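Local coordinates for protein leucine aminopeptidase 2 (Saccharomyces cerevisiae, PDB 2XQ0) that cleaves di- and tripeptides as a zinc-dependent M1 aminopeptidase and, with low activity, hydrolyses epoxides such as leukotriene A4, at residues L4-R9 and T453-P458; N310-C315 and R415-K420; F320-G325 and F429-T434. All coordinates share one frame; numbering follows the deposited sequence.

Contacts 2 and 3 lie side by side in the zinc-binding part of the M1 peptidase domain, their centres about 9 Å apart, and contact 1 sits farther out, its centre about 13 Å from that of contact 3 and 22 Å from that of contact 2. Strand 312-314 of contact 2 is followed by helix 321-339 of contact 3, and the segments of these two contacts alternate along the chain. In sequence, the loop closed by contact 1 encloses both. Helix 428-438, used in contact 3, also packs against both segments of contact 1. The N-terminal helix is thus linked through helix 428-438 to the helix carrying zinc ligand Glu-324, which contact 2 adjoins from the neighbouring strand and helix.

Contact 1. Residues L4-R9 and T453-P458; sequences LSIEQR and TWLYKP
Helix 4-9, the first of the chain, is laid against the end of helix 451-456 by Arg-9 and Tyr-456, whose flat groups form a stacked cation-pi pair. The guanidinium of Arg-9 rests on one face of the tyrosine ring with the two planes only 8° apart, and Arg-9 CZ lies 3.8 Å from the ring centroid. The two side chains slide past each other in opposite directions, so that the arginine crosses the ring from its hydroxyl end toward Tyr-456 CB. Its aliphatic part comes first: Arg-9 CD stands over the ring centre in a CH-pi contact, 3.5 Å from the Tyr-456 centroid. Of the two terminal nitrogens, Arg-9 NH1 lies 3.4 Å from Tyr-456 CD1, while Arg-9 NH2 extends beyond the ring to 3.6 Å from Tyr-456 CB. Arg-9 CG is anti to the carbonyl carbon (chi1 -66°) and the chain is extended from CG to NE, which carries the guanidinium across the ring. NH2 is held there by a salt bridge to Glu-452 OE2, an oxygen that also bonds Ser-5 OG.

The contact fastens the N-terminal helix to the helical side of the M1 peptidase fold, away from the zinc site, and helix 428-438 lies against both partners: Leu-432 touches Ile-6 and Leu-455, and Phe-429 meets Tyr-456.

Beside the stack is a small apolar patch. Ile-6 CD1 approaches the edge of the tyrosine ring, near its plane, at 4.2 Å from Tyr-456 CE2. The same methyl touches Leu-455 CD1 at 4.0 Å, the two side chains crossing at about a right angle. Tyr-456 is the last helical residue before Lys-457 departs from helical geometry, and Lys-457 N still bonds Thr-453 O.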
loop_
_atom_site.group_PDB
_atom_site.type_symbol
_atom_site.label_atom_id
_atom_site.label_comp_id
_atom_site.label_asym_id
_atom_site.label_seq_id
_atom_site.Cartn_x
_atom_site.Cartn_y
_atom_site.Cartn_z
ATOM N N LEU A 4 8.383 18.239 -26.830
ATOM C CA LEU A 4 7.121 18.523 -27.527
ATOM C C LEU A 4 5.930 17.600 -27.217
ATOM O O LEU A 4 4.861 18.086 -26.855
ATOM C CB LEU A 4 7.349 18.574 -29.044
ATOM C CG LEU A 4 8.203 19.716 -29.609
ATOM C CD1 LEU A 4 9.597 19.736 -28.986
ATOM C CD2 LEU A 4 8.301 19.618 -31.129
ATOM N N SER A 5 6.086 16.288 -27.385
ATOM C CA SER A 5 4.959 15.379 -27.149
ATOM C C SER A 5 4.417 15.466 -25.719
ATOM O O SER A 5 3.221 15.287 -25.490
ATOM C CB SER A 5 5.319 13.932 -27.465
ATOM O OG SER A 5 4.419 13.067 -26.791
ATOM N N ILE A 6 5.306 15.716 -24.764
ATOM C CA ILE A 6 4.900 16.048 -23.401
ATOM C C ILE A 6 4.086 17.346 -23.390
ATOM O O ILE A 6 2.924 17.362 -22.980
ATOM C CB ILE A 6 6.125 16.219 -22.493
ATOM C CG1 ILE A 6 6.867 14.884 -22.353
ATOM C CG2 ILE A 6 5.714 16.787 -21.136
ATOM C CD1 ILE A 6 5.952 13.715 -22.063
ATOM N N GLU A 7 4.719 18.430 -23.838
ATOM C CA GLU A 7 4.049 19.708 -24.071
ATOM C C GLU A 7 2.666 19.446 -24.655
ATOM O O GLU A 7 1.685 20.033 -24.218
ATOM C CB GLU A 7 4.884 20.570 -25.029
ATOM C CG GLU A 7 4.422 22.028 -25.199
ATOM C CD GLU A 7 5.099 22.751 -26.378
ATOM O OE1 GLU A 7 6.046 23.544 -26.155
ATOM O OE2 GLU A 7 4.671 22.534 -27.531
ATOM N N GLN A 8 2.593 18.542 -25.630
ATOM C CA GLN A 8 1.344 18.233 -26.333
ATOM C C GLN A 8 0.256 17.564 -25.469
ATOM O O GLN A 8 -0.939 17.792 -25.681
ATOM C CB GLN A 8 1.630 17.354 -27.554
ATOM C CG GLN A 8 2.056 18.117 -28.802
ATOM C CD GLN A 8 2.484 17.193 -29.931
ATOM O OE1 GLN A 8 2.636 15.985 -29.733
ATOM N NE2 GLN A 8 2.688 17.758 -31.119
ATOM N N ARG A 9 0.664 16.735 -24.517
ATOM C CA ARG A 9 -0.285 15.985 -23.691
ATOM C C ARG A 9 -0.737 16.772 -22.473
ATOM O O ARG A 9 -1.760 16.473 -21.863
ATOM C CB ARG A 9 0.332 14.668 -23.230
ATOM C CG ARG A 9 0.614 13.703 -24.352
ATOM C CD ARG A 9 0.507 12.275 -23.863
ATOM N NE ARG A 9 1.161 11.352 -24.783
ATOM C CZ ARG A 9 0.661 10.176 -25.141
ATOM N NH1 ARG A 9 -0.512 9.781 -24.655
ATOM N NH2 ARG A 9 1.336 9.402 -25.987
ATOM N N THR A 453 8.222 6.741 -24.215
ATOM C CA THR A 453 8.199 5.327 -23.888
ATOM C C THR A 453 7.983 5.137 -22.391
ATOM O O THR A 453 7.137 4.345 -21.973
ATOM C CB THR A 453 9.487 4.622 -24.345
ATOM O OG1 THR A 453 9.524 4.610 -25.772
ATOM C CG2 THR A 453 9.528 3.193 -23.848
ATOM N N TRP A 454 8.738 5.881 -21.589
ATOM C CA TRP A 454 8.642 5.759 -20.142
ATOM C C TRP A 454 7.252 6.115 -19.622
ATOM O O TRP A 454 6.667 5.369 -18.848
ATOM C CB TRP A 454 9.692 6.628 -19.450
ATOM C CG TRP A 454 11.062 6.015 -19.422
ATOM C CD1 TRP A 454 12.128 6.355 -20.204
ATOM C CD2 TRP A 454 11.513 4.954 -18.567
ATOM N NE1 TRP A 454 13.215 5.575 -19.886
ATOM C CE2 TRP A 454 12.865 4.712 -18.879
ATOM C CE3 TRP A 454 10.907 4.198 -17.558
ATOM C CZ2 TRP A 454 13.619 3.740 -18.229
ATOM C CZ3 TRP A 454 11.654 3.242 -16.911
ATOM C CH2 TRP A 454 12.996 3.015 -17.252
ATOM N N LEU A 455 6.726 7.262 -20.041
ATOM C CA LEU A 455 5.469 7.738 -19.482
ATOM C C LEU A 455 4.192 7.140 -20.098
ATOM O O LEU A 455 3.216 6.880 -19.380
ATOM C CB LEU A 455 5.422 9.263 -19.505
ATOM C CG LEU A 455 6.495 9.979 -18.686
ATOM C CD1 LEU A 455 6.275 11.475 -18.748
ATOM C CD2 LEU A 455 6.510 9.513 -17.241
ATOM N N TYR A 456 4.178 6.911 -21.404
ATOM C CA TYR A 456 2.924 6.570 -22.080
ATOM C C TYR A 456 2.902 5.240 -22.832
ATOM O O TYR A 456 1.887 4.876 -23.397
ATOM C CB TYR A 456 2.478 7.713 -23.004
ATOM C CG TYR A 456 2.113 8.958 -22.241
ATOM C CD1 TYR A 456 0.865 9.086 -21.659
ATOM C CD2 TYR A 456 3.029 9.989 -22.070
ATOM C CE1 TYR A 456 0.530 10.214 -20.932
ATOM C CE2 TYR A 456 2.705 11.121 -21.342
ATOM C CZ TYR A 456 1.455 11.227 -20.782
ATOM O OH TYR A 456 1.119 12.345 -20.063
ATOM N N LYS A 457 4.004 4.506 -22.841
ATOM C CA LYS A 457 4.034 3.267 -23.609
ATOM C C LYS A 457 3.834 2.097 -22.660
ATOM O O LYS A 457 4.303 2.142 -21.524
ATOM C CB LYS A 457 5.369 3.145 -24.354
ATOM C CG LYS A 457 5.359 2.235 -25.578
ATOM C CD LYS A 457 5.950 2.953 -26.790
ATOM C CE LYS A 457 7.163 2.218 -27.358
ATOM N NZ LYS A 457 6.802 0.948 -28.059
ATOM N N PRO A 458 3.126 1.055 -23.115
ATOM C CA PRO A 458 2.885 -0.184 -22.355
ATOM C C PRO A 458 4.073 -1.150 -22.295
ATOM O O PRO A 458 5.003 -1.033 -23.088
ATOM C CB PRO A 458 1.733 -0.846 -23.127
ATOM C CG PRO A 458 1.848 -0.296 -24.528
ATOM C CD PRO A 458 2.293 1.125 -24.331
#

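Contact 2. Residues N310-C315 and R415-K420; sequences NLVTNC and RHYFKK
Val-312, just beyond the helix that carries the zinc-binding HExxH motif of this M1 peptidase, where the chain passes into strand 312-314, packs against Tyr-417 and Phe-418 near the end of helix 407-420. The strand pairs in parallel with strand 424-426, which follows helix 407-420 in the chain, and the helix packs on Val-312 of this two-stranded element. The nearest CA atoms are those of Val-312 and Phe-418, 6.5 Å apart.

Along the helix, Tyr-417 is the first to touch, with CG anti to the backbone N (chi1 174°), which sends the phenol out to the strand. Its hydroxyl end meets the valine obliquely: Tyr-417 OH is 3.9 Å from Val-312 CG1, and the ring also stacks with that of Trp-326.

Phe-418 takes the other valine methyl. Val-312 CG2 lies 3.8 Å from Phe-418 CD1, the side chains crossing at about a right angle, so the fork of the valine is shared between two neighbouring aromatic residues. These brace each other as well, since Tyr-417 CD2 stands 3.6 Å above the Phe-418 ring plane, over its centre. Trp-307 and Ser-308 of the HExxH helix and Leu-330 of helix 321-339 also touch the phenylalanine, whose side chain is about 9 Å from that of zinc ligand His-305.

The backbone of Phe-418 takes part too: Phe-418 O is in van der Waals contact with Val-312 CG2 at 3.7 Å and with Leu-311 CD2 at 4.3 Å. The CB atoms of Lys-419 and Lys-420 point away from the strand; Lys-419 makes a cation-pi contact with Phe-255, and Lys-420 NZ ends at Thr-434 OG1, a probable hydrogen bond.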
loop_
_atom_site.group_PDB
_atom_site.type_symbol
_atom_site.label_atom_id
_atom_site.label_comp_id
_atom_site.label_asym_id
_atom_site.label_seq_id
_atom_site.Cartn_x
_atom_site.Cartn_y
_atom_site.Cartn_z
ATOM N N ASN A 310 2.426 11.930 1.271
ATOM C CA ASN A 310 1.806 12.675 2.361
ATOM C C ASN A 310 2.091 14.166 2.304
ATOM O O ASN A 310 1.169 14.980 2.348
ATOM C CB ASN A 310 2.208 12.075 3.706
ATOM C CG ASN A 310 1.742 10.624 3.852
ATOM O OD1 ASN A 310 1.210 10.030 2.913
ATOM N ND2 ASN A 310 1.954 10.056 5.024
ATOM N N LEU A 311 3.366 14.508 2.158
ATOM C CA LEU A 311 3.803 15.890 2.065
ATOM C C LEU A 311 3.568 16.427 0.654
ATOM O O LEU A 311 3.055 17.541 0.462
ATOM C CB LEU A 311 5.293 15.976 2.440
ATOM C CG LEU A 311 5.823 17.398 2.610
ATOM C CD1 LEU A 311 5.026 18.122 3.692
ATOM C CD2 LEU A 311 7.322 17.399 2.938
ATOM N N VAL A 312 3.930 15.613 -0.339
ATOM C CA VAL A 312 3.767 15.967 -1.742
ATOM C C VAL A 312 2.894 14.893 -2.377
ATOM O O VAL A 312 3.247 13.732 -2.356
ATOM C CB VAL A 312 5.132 16.015 -2.476
ATOM C CG1 VAL A 312 4.925 16.166 -3.968
ATOM C CG2 VAL A 312 5.992 17.149 -1.942
ATOM N N THR A 313 1.740 15.279 -2.908
ATOM C CA THR A 313 0.701 14.313 -3.259
ATOM C C THR A 313 0.345 14.325 -4.741
ATOM O O THR A 313 0.345 15.370 -5.374
ATOM C CB THR A 313 -0.573 14.620 -2.451
ATOM O OG1 THR A 313 -0.224 14.771 -1.073
ATOM C CG2 THR A 313 -1.616 13.493 -2.607
ATOM N N ASN A 314 0.027 13.162 -5.300
ATOM C CA ASN A 314 -0.457 13.127 -6.665
ATOM C C ASN A 314 -1.812 13.831 -6.759
ATOM O O ASN A 314 -2.681 13.672 -5.892
ATOM C CB ASN A 314 -0.564 11.687 -7.202
ATOM C CG ASN A 314 -1.222 10.722 -6.207
ATOM O OD1 ASN A 314 -1.966 11.127 -5.330
ATOM N ND2 ASN A 314 -0.942 9.438 -6.355
ATOM N N CYS A 315 -1.999 14.606 -7.818
ATOM C CA CYS A 315 -3.216 15.391 -7.941
ATOM C C CYS A 315 -4.425 14.546 -8.305
ATOM O O CYS A 315 -5.561 14.933 -8.025
ATOM C CB CYS A 315 -3.018 16.498 -8.973
ATOM S SG CYS A 315 -2.839 15.871 -10.630
ATOM N N ARG A 415 15.684 16.960 -2.790
ATOM C CA ARG A 415 15.373 17.944 -1.764
ATOM C C ARG A 415 14.600 19.127 -2.338
ATOM O O ARG A 415 13.700 19.655 -1.690
ATOM C CB ARG A 415 16.655 18.451 -1.111
ATOM C CG ARG A 415 17.213 17.484 -0.091
ATOM C CD ARG A 415 18.720 17.581 -0.017
ATOM N NE ARG A 415 19.273 16.331 0.486
ATOM C CZ ARG A 415 20.548 15.992 0.393
ATOM N NH1 ARG A 415 20.955 14.829 0.885
ATOM N NH2 ARG A 415 21.410 16.816 -0.188
ATOM N N HIS A 416 14.968 19.557 -3.543
ATOM C CA HIS A 416 14.337 20.725 -4.149
ATOM C C HIS A 416 12.883 20.402 -4.443
ATOM O O HIS A 416 11.974 21.175 -4.109
ATOM C CB HIS A 416 15.059 21.100 -5.445
ATOM C CG HIS A 416 14.441 22.253 -6.163
ATOM N ND1 HIS A 416 13.602 22.095 -7.244
ATOM C CD2 HIS A 416 14.529 23.586 -5.948
ATOM C CE1 HIS A 416 13.206 23.280 -7.670
ATOM N NE2 HIS A 416 13.753 24.201 -6.900
ATOM N N TYR A 417 12.685 19.248 -5.073
ATOM C CA TYR A 417 11.365 18.737 -5.413
ATOM C C TYR A 417 10.443 18.674 -4.198
ATOM O O TYR A 417 9.364 19.259 -4.223
ATOM C CB TYR A 417 11.501 17.361 -6.081
ATOM C CG TYR A 417 10.197 16.633 -6.356
ATOM C CD1 TYR A 417 9.368 17.012 -7.410
ATOM C CD2 TYR A 417 9.808 15.549 -5.580
ATOM C CE1 TYR A 417 8.176 16.338 -7.671
ATOM C CE2 TYR A 417 8.608 14.873 -5.824
ATOM C CZ TYR A 417 7.797 15.278 -6.881
ATOM O OH TYR A 417 6.605 14.617 -7.155
ATOM N N PHE A 418 10.850 17.980 -3.133
ATOM C CA PHE A 418 9.956 17.821 -1.983
ATOM C C PHE A 418 9.730 19.140 -1.235
ATOM O O PHE A 418 8.679 19.338 -0.631
ATOM C CB PHE A 418 10.392 16.666 -1.055
ATOM C CG PHE A 418 10.195 15.310 -1.677
ATOM C CD1 PHE A 418 8.931 14.755 -1.750
ATOM C CD2 PHE A 418 11.252 14.634 -2.255
ATOM C CE1 PHE A 418 8.729 13.531 -2.364
ATOM C CE2 PHE A 418 11.064 13.401 -2.853
ATOM C CZ PHE A 418 9.801 12.849 -2.907
ATOM N N LYS A 419 10.690 20.057 -1.310
ATOM C CA LYS A 419 10.478 21.384 -0.733
ATOM C C LYS A 419 9.497 22.220 -1.562
ATOM O O LYS A 419 8.624 22.884 -1.010
ATOM C CB LYS A 419 11.803 22.139 -0.569
ATOM C CG LYS A 419 12.443 21.976 0.807
ATOM C CD LYS A 419 11.507 22.452 1.916
ATOM C CE LYS A 419 12.051 22.129 3.297
ATOM N NZ LYS A 419 11.114 22.591 4.357
ATOM N N LYS A 420 9.651 22.195 -2.882
ATOM C CA LYS A 420 8.814 22.999 -3.771
ATOM C C LYS A 420 7.337 22.650 -3.607
ATOM O O LYS A 420 6.473 23.525 -3.504
ATOM C CB LYS A 420 9.243 22.788 -5.232
ATOM C CG LYS A 420 8.414 23.530 -6.254
ATOM C CD LYS A 420 8.949 23.309 -7.668
ATOM C CE LYS A 420 8.166 24.122 -8.696
ATOM N NZ LYS A 420 8.404 23.662 -10.098
#

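Contact 3. Residues F320-G325 and F429-T434; sequences FWLNEG and FQFLDT. With ZN (zinc ion), chain C; BES (2-(3-amino-2-hydroxy-4-phenyl-butyrylamino)-4-methyl-pentanoic acid), chain B.
Trp-321 and Phe-431 meet edge to face, joining helix 321-339 to helix 428-438 with ring planes at 87° and centroids 5.3 Å apart. The tryptophan presents the far rim of its six-membered ring, Trp-321 CH2 coming within 3.6 Å of Phe-431 CE2. CG of Trp-321 takes the crowded position between backbone N and carbonyl carbon (chi1 86°), which swings the indole across to helix 428-438; NE1 is fixed there by a hydrogen bond to Thr-428 OG1.

Leu-322 fills the angle between the two rings. Its CD2 lies 3.6 Å above the Trp-321 plane, toward the rim, and obliquely approaches the root of the phenylalanine: Leu-322 CD2 is 3.9 Å from Phe-431 CB. With an alanine in place of Phe-431, the indole edge and this leucine methyl would probably lose their shared partner, opening a gap between the helices.

Glu-324, three residues after Trp-321, reaches away from this packing to the metal, as in the HExxH-(X)18-E signature of M1 peptidases. Glu-324 OE1 binds zinc at 2.2 Å, with OE2 farther from the zinc at 2.7 Å; His-301 and His-305 complete the protein ligands, and bestatin chelates the ion through O2 and O3. Phe-320 CZ approaches the inhibitor's phenyl ring, 3.8 Å from bestatin C9.

One turn of helix 321-339 therefore bears both a buried hydrocarbon contact, whose indole N-H is satisfied by Thr-428, and a carboxylate set on the zinc; the packing is consistent with fixing this turn against helix 428-438.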
loop_
_atom_site.group_PDB
_atom_site.type_symbol
_atom_site.label_atom_id
_atom_site.label_comp_id
_atom_site.label_asym_id
_atom_site.label_seq_id
_atom_site.Cartn_x
_atom_site.Cartn_y
_atom_site.Cartn_z
ATOM N N PHE A 320 -0.609 8.415 -10.140
ATOM C CA PHE A 320 -0.340 7.635 -8.936
ATOM C C PHE A 320 1.139 7.255 -8.823
ATOM O O PHE A 320 1.651 7.063 -7.718
ATOM C CB PHE A 320 -1.216 6.381 -8.964
ATOM C CG PHE A 320 -1.170 5.563 -7.701
ATOM C CD1 PHE A 320 -1.334 6.165 -6.462
ATOM C CD2 PHE A 320 -1.032 4.175 -7.765
ATOM C CE1 PHE A 320 -1.319 5.406 -5.290
ATOM C CE2 PHE A 320 -1.014 3.411 -6.603
ATOM C CZ PHE A 320 -1.158 4.038 -5.361
ATOM N N TRP A 321 1.830 7.145 -9.960
ATOM C CA TRP A 321 3.257 6.809 -9.938
ATOM C C TRP A 321 4.097 7.811 -9.121
ATOM O O TRP A 321 5.119 7.435 -8.530
ATOM C CB TRP A 321 3.822 6.642 -11.358
ATOM C CG TRP A 321 4.277 7.917 -12.007
ATOM C CD1 TRP A 321 3.521 8.770 -12.759
ATOM C CD2 TRP A 321 5.597 8.468 -11.978
ATOM N NE1 TRP A 321 4.293 9.824 -13.200
ATOM C CE2 TRP A 321 5.568 9.666 -12.727
ATOM C CE3 TRP A 321 6.805 8.067 -11.389
ATOM C CZ2 TRP A 321 6.707 10.468 -12.905
ATOM C CZ3 TRP A 321 7.931 8.867 -11.563
ATOM C CH2 TRP A 321 7.872 10.053 -12.320
ATOM N N LEU A 322 3.670 9.072 -9.079
ATOM C CA LEU A 322 4.400 10.100 -8.325
ATOM C C LEU A 322 4.437 9.752 -6.851
ATOM O O LEU A 322 5.385 10.082 -6.148
ATOM C CB LEU A 322 3.766 11.473 -8.497
ATOM C CG LEU A 322 4.019 12.128 -9.865
ATOM C CD1 LEU A 322 3.209 13.410 -10.022
ATOM C CD2 LEU A 322 5.515 12.383 -10.038
ATOM N N ASN A 323 3.357 9.146 -6.359
ATOM C CA ASN A 323 3.327 8.657 -4.991
ATOM C C ASN A 323 4.167 7.389 -4.895
ATOM O O ASN A 323 5.251 7.398 -4.314
ATOM C CB ASN A 323 1.893 8.355 -4.515
ATOM C CG ASN A 323 1.137 9.599 -4.037
ATOM O OD1 ASN A 323 1.381 10.714 -4.491
ATOM N ND2 ASN A 323 0.203 9.396 -3.119
ATOM N N GLU A 324 3.677 6.303 -5.492
ATOM C CA GLU A 324 4.277 4.985 -5.256
ATOM C C GLU A 324 5.665 4.786 -5.880
ATOM O O GLU A 324 6.492 4.081 -5.318
ATOM C CB GLU A 324 3.331 3.863 -5.688
ATOM C CG GLU A 324 2.018 3.803 -4.891
ATOM C CD GLU A 324 2.219 3.553 -3.397
ATOM O OE1 GLU A 324 3.321 3.119 -2.985
ATOM O OE2 GLU A 324 1.263 3.779 -2.626
ATOM N N GLY A 325 5.919 5.390 -7.032
ATOM C CA GLY A 325 7.231 5.271 -7.674
ATOM C C GLY A 325 8.311 5.975 -6.878
ATOM O O GLY A 325 9.391 5.422 -6.595
ATOM N N PHE A 429 3.410 16.452 -15.248
ATOM C CA PHE A 429 3.934 17.529 -16.071
ATOM C C PHE A 429 4.664 18.538 -15.207
ATOM O O PHE A 429 5.716 19.045 -15.598
ATOM C CB PHE A 429 2.808 18.172 -16.886
ATOM C CG PHE A 429 1.989 17.172 -17.647
ATOM C CD1 PHE A 429 2.522 16.538 -18.758
ATOM C CD2 PHE A 429 0.719 16.823 -17.222
ATOM C CE1 PHE A 429 1.794 15.595 -19.444
ATOM C CE2 PHE A 429 -0.027 15.877 -17.911
ATOM C CZ PHE A 429 0.511 15.266 -19.023
ATOM N N GLN A 430 4.135 18.799 -14.013
ATOM C CA GLN A 430 4.794 19.713 -13.086
ATOM C C GLN A 430 6.094 19.086 -12.556
ATOM O O GLN A 430 7.087 19.778 -12.315
ATOM C CB GLN A 430 3.851 20.073 -11.933
ATOM C CG GLN A 430 2.561 20.788 -12.367
ATOM C CD GLN A 430 1.585 20.915 -11.224
ATOM O OE1 GLN A 430 0.832 19.988 -10.935
ATOM N NE2 GLN A 430 1.607 22.059 -10.541
ATOM N N PHE A 431 6.081 17.769 -12.369
ATOM C CA PHE A 431 7.296 17.051 -11.990
ATOM C C PHE A 431 8.362 17.323 -13.053
ATOM O O PHE A 431 9.476 17.721 -12.730
ATOM C CB PHE A 431 7.028 15.546 -11.854
ATOM C CG PHE A 431 8.282 14.689 -11.892
ATOM C CD1 PHE A 431 9.146 14.653 -10.816
ATOM C CD2 PHE A 431 8.572 13.909 -12.997
ATOM C CE1 PHE A 431 10.298 13.858 -10.837
ATOM C CE2 PHE A 431 9.717 13.115 -13.034
ATOM C CZ PHE A 431 10.584 13.095 -11.949
ATOM N N LEU A 432 8.005 17.139 -14.321
ATOM C CA LEU A 432 8.971 17.318 -15.418
ATOM C C LEU A 432 9.498 18.745 -15.543
ATOM O O LEU A 432 10.687 18.935 -15.726
ATOM C CB LEU A 432 8.390 16.861 -16.760
ATOM C CG LEU A 432 8.030 15.369 -16.802
ATOM C CD1 LEU A 432 7.199 15.044 -18.027
ATOM C CD2 LEU A 432 9.268 14.500 -16.751
ATOM N N ASP A 433 8.615 19.742 -15.458
ATOM C CA ASP A 433 9.049 21.140 -15.431
ATOM C C ASP A 433 10.101 21.367 -14.349
ATOM O O ASP A 433 11.077 22.067 -14.562
ATOM C CB ASP A 433 7.877 22.077 -15.128
ATOM C CG ASP A 433 6.787 22.005 -16.163
ATOM O OD1 ASP A 433 7.074 21.587 -17.292
ATOM O OD2 ASP A 433 5.642 22.383 -15.845
ATOM N N THR A 434 9.857 20.829 -13.165
ATOM C CA THR A 434 10.761 21.041 -12.045
ATOM C C THR A 434 12.120 20.403 -12.319
ATOM O O THR A 434 13.176 20.970 -12.000
ATOM C CB THR A 434 10.180 20.449 -10.756
ATOM O OG1 THR A 434 8.904 21.058 -10.494
ATOM C CG2 THR A 434 11.139 20.700 -9.589
HETATM ZN ZN ZN C . 3.024 2.812 -0.787
HETATM N N2 BES B . -1.219 2.683 0.768
HETATM C C1 BES B . -0.470 1.689 0.026
HETATM C C6 BES B . -1.343 0.462 -0.240
HETATM C C7 BES B . -2.514 0.838 -1.120
HETATM C C8 BES B . -2.302 1.606 -2.260
HETATM C C12 BES B . -3.803 0.434 -0.784
HETATM C C9 BES B . -3.376 1.960 -3.069
HETATM C C11 BES B . -4.878 0.791 -1.594
HETATM C C10 BES B . -4.664 1.553 -2.738
HETATM C C2 BES B . 0.800 1.277 0.781
HETATM O O2 BES B . 1.686 2.359 1.103
HETATM C C3 BES B . 1.517 0.287 -0.076
HETATM O O3 BES B . 2.101 0.629 -1.108
HETATM N N1 BES B . 1.394 -0.935 0.425
HETATM C C4 BES B . 1.929 -2.176 -0.094
HETATM C C13 BES B . 3.209 -2.371 0.710
HETATM C C14 BES B . 4.431 -2.600 -0.169
HETATM C C15 BES B . 5.701 -2.260 0.601
HETATM C C16 BES B . 4.352 -1.812 -1.475
HETATM C C5 BES B . 0.949 -3.252 0.279
HETATM O O1 BES B . 0.889 -4.288 -0.420
HETATM O O4 BES B . 0.218 -3.064 1.284
#